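Local coordinates for protein 7,8-dihydro-6-hydroxymethylpterin pyrophosphokinase-dihydropteroate synthase (Plasmodium falciparum, PDB 6JWS) that probably makes the pterin diphosphate from hydroxymethyldihydropterin and ATP and condenses it with 4-aminobenzoate to 7,8-dihydropteroate in folate biosynthesis, at residues 394-399 with 433-438. The protein carries 1 engineered substitution. Numbering follows the deposited sequence.
Sequences ILNVNY and GESSGP. Engineered in segment 433-438: Gly437 (natural residue Ala). With PT1 (pteroic acid), chain I.
Asn396, ending strand 390-396, meets Ser435 in the loop that follows strand 428-432. CB of Asn396 runs alongside the loop; CG, anti to the backbone N (chi1 174°), takes the amide end toward Ser435. That end, modelled as ND2 of Asn396 but probably turned over, lies 3.8 Å from OG of Ser435, a loose approach. Ser435 meets it from the loop side: its CB is directed at the strand end, and OG is the atom that approaches the amide.

Two residues on, in the first turn of helix 397-402, Asn398 points its side chain at the loop backbone. Its OD1 is modelled 3.2 Å from the carbonyl O of Gly433; two oxygens so placed suggest a reversed amide, and with the amide turned back a hydrogen bond is possible. No clear hydrogen bond joins the two segments, which bury 184 Å² between them. Backbone hydrogen bonds of Leu395 with Asp430 and Gly432, and of Val397 with Gly432, join the ends of the two parallel strands, while Val397 and Asn398 rest on Leu451 of helix 448-464.

Past Ser435 the loop turns to pteroic acid. Ser436 OG lies 3.5 Å from C12 of its pterin. The engineered Gly437 brings CA to 3.5 Å from C15, and Pro438 CD sits 3.5 Å from C20, both carbons over the same face of the aminobenzoate ring. Asn396 occupies the N-cap of helix 397-402, and neighbouring parallel strands end in loops beside the ligand, as in the TIM-barrel pterin-binding site of dihydropteroate synthases.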
loop_
_atom_site.group_PDB
_atom_site.type_symbol
_atom_site.label_atom_id
_atom_site.label_comp_id
_atom_site.label_asym_id
_atom_site.label_seq_id
_atom_site.Cartn_x
_atom_site.Cartn_y
_atom_site.Cartn_z
ATOM N N ILE B 394 -6.430 14.980 18.995
ATOM C CA ILE B 394 -7.360 14.684 20.078
ATOM C C ILE B 394 -7.025 15.568 21.281
ATOM O O ILE B 394 -5.888 15.590 21.735
ATOM C CB ILE B 394 -7.289 13.196 20.487
ATOM C CG1 ILE B 394 -7.758 12.241 19.393
ATOM C CG2 ILE B 394 -8.047 12.946 21.790
ATOM C CD1 ILE B 394 -7.306 10.807 19.616
ATOM N N LEU B 395 -8.027 16.283 21.803
ATOM C CA LEU B 395 -7.888 16.948 23.090
ATOM C C LEU B 395 -8.993 16.466 24.025
ATOM O O LEU B 395 -10.122 16.916 23.933
ATOM C CB LEU B 395 -7.951 18.470 22.928
ATOM C CG LEU B 395 -7.792 19.224 24.249
ATOM C CD1 LEU B 395 -6.356 19.145 24.745
ATOM C CD2 LEU B 395 -8.207 20.678 24.105
ATOM N N ASN B 396 -8.651 15.535 24.907
ATOM C CA ASN B 396 -9.567 15.058 25.925
ATOM C C ASN B 396 -9.251 15.805 27.220
ATOM O O ASN B 396 -8.202 15.588 27.820
ATOM C CB ASN B 396 -9.437 13.547 26.126
ATOM C CG ASN B 396 -10.269 13.019 27.280
ATOM O OD1 ASN B 396 -11.296 13.586 27.634
ATOM N ND2 ASN B 396 -9.855 11.900 27.852
ATOM N N VAL B 397 -10.163 16.695 27.625
ATOM C CA VAL B 397 -9.887 17.595 28.732
ATOM C C VAL B 397 -9.773 16.806 30.042
ATOM O O VAL B 397 -8.825 17.016 30.803
ATOM C CB VAL B 397 -10.873 18.773 28.787
ATOM C CG1 VAL B 397 -10.613 19.664 30.007
ATOM C CG2 VAL B 397 -10.801 19.580 27.494
ATOM N N ASN B 398 -10.687 15.852 30.251
ATOM C CA ASN B 398 -10.600 14.921 31.364
ATOM C C ASN B 398 -9.189 14.351 31.483
ATOM O O ASN B 398 -8.570 14.456 32.545
ATOM C CB ASN B 398 -11.566 13.746 31.211
ATOM C CG ASN B 398 -12.746 13.819 32.152
ATOM O OD1 ASN B 398 -13.873 14.052 31.715
ATOM N ND2 ASN B 398 -12.501 13.612 33.438
ATOM N N TYR B 399 -8.709 13.710 30.406
ATOM C CA TYR B 399 -7.399 13.083 30.428
ATOM C C TYR B 399 -6.334 14.126 30.736
ATOM O O TYR B 399 -5.530 13.938 31.634
ATOM C CB TYR B 399 -7.037 12.392 29.109
ATOM C CG TYR B 399 -5.744 11.615 29.180
ATOM C CD1 TYR B 399 -5.704 10.333 29.720
ATOM C CD2 TYR B 399 -4.550 12.160 28.730
ATOM C CE1 TYR B 399 -4.520 9.608 29.802
ATOM C CE2 TYR B 399 -3.356 11.446 28.796
ATOM C CZ TYR B 399 -3.339 10.166 29.333
ATOM O OH TYR B 399 -2.164 9.464 29.401
ATOM N N GLY B 433 -15.034 16.413 26.625
ATOM C CA GLY B 433 -15.056 16.413 28.075
ATOM C C GLY B 433 -15.894 15.269 28.644
ATOM O O GLY B 433 -16.183 15.242 29.839
ATOM N N GLU B 434 -16.307 14.334 27.780
ATOM C CA GLU B 434 -16.903 13.080 28.225
ATOM C C GLU B 434 -16.108 11.914 27.639
ATOM O O GLU B 434 -16.200 11.624 26.445
ATOM C CB GLU B 434 -18.390 12.990 27.864
ATOM C CG GLU B 434 -19.324 13.520 28.946
ATOM C CD GLU B 434 -19.666 12.598 30.112
ATOM O OE1 GLU B 434 -19.547 11.360 29.961
ATOM O OE2 GLU B 434 -20.066 13.123 31.177
ATOM N N SER B 435 -15.322 11.263 28.501
ATOM C CA SER B 435 -14.469 10.152 28.115
ATOM C C SER B 435 -15.332 8.931 27.793
ATOM O O SER B 435 -16.335 8.690 28.459
ATOM C CB SER B 435 -13.474 9.860 29.208
ATOM O OG SER B 435 -12.370 9.132 28.692
ATOM N N SER B 436 -14.948 8.162 26.763
ATOM C CA SER B 436 -15.806 7.064 26.342
ATOM C C SER B 436 -15.016 5.782 26.100
ATOM O O SER B 436 -15.578 4.794 25.635
ATOM C CB SER B 436 -16.694 7.450 25.171
ATOM O OG SER B 436 -15.921 7.837 24.038
ATOM N N GLY B 437 -13.725 5.801 26.448
ATOM C CA GLY B 437 -12.880 4.617 26.403
ATOM C C GLY B 437 -13.280 3.589 27.464
ATOM O O GLY B 437 -14.040 3.892 28.383
ATOM N N PRO B 438 -12.746 2.350 27.396
ATOM C CA PRO B 438 -13.220 1.265 28.251
ATOM C C PRO B 438 -13.051 1.582 29.737
ATOM O O PRO B 438 -11.982 2.003 30.173
ATOM C CB PRO B 438 -12.379 0.048 27.818
ATOM C CG PRO B 438 -11.160 0.649 27.158
ATOM C CD PRO B 438 -11.631 1.945 26.533
HETATM C C2 PT1 I . -13.651 7.265 17.794
HETATM C C3 PT1 I . -13.558 7.794 19.155
HETATM C C5 PT1 I . -14.242 9.067 19.407
HETATM N N6 PT1 I . -12.882 7.172 20.151
HETATM C C7 PT1 I . -14.992 9.104 17.132
HETATM N N9 PT1 I . -14.917 9.663 18.383
HETATM C C10 PT1 I . -12.869 7.719 21.395
HETATM N N11 PT1 I . -15.700 9.724 16.119
HETATM C C12 PT1 I . -13.540 8.909 21.645
HETATM C C21 PT1 I . -10.214 0.790 23.222
HETATM O O22 PT1 I . -9.018 0.739 23.619
HETATM O O1 PT1 I . -13.057 6.104 17.493
HETATM N N4 PT1 I . -14.349 7.938 16.854
HETATM N N8 PT1 I . -14.189 9.560 20.657
HETATM C C13 PT1 I . -12.151 6.988 22.497
HETATM N N14 PT1 I . -12.933 5.768 22.840
HETATM C C15 PT1 I . -12.304 4.574 22.936
HETATM C C16 PT1 I . -12.987 3.385 22.601
HETATM C C17 PT1 I . -10.946 4.548 23.393
HETATM C C18 PT1 I . -12.299 2.151 22.699
HETATM C C19 PT1 I . -10.278 3.303 23.505
HETATM C C20 PT1 I . -10.949 2.109 23.138
HETATM O O23 PT1 I . -10.797 -0.255 22.889
#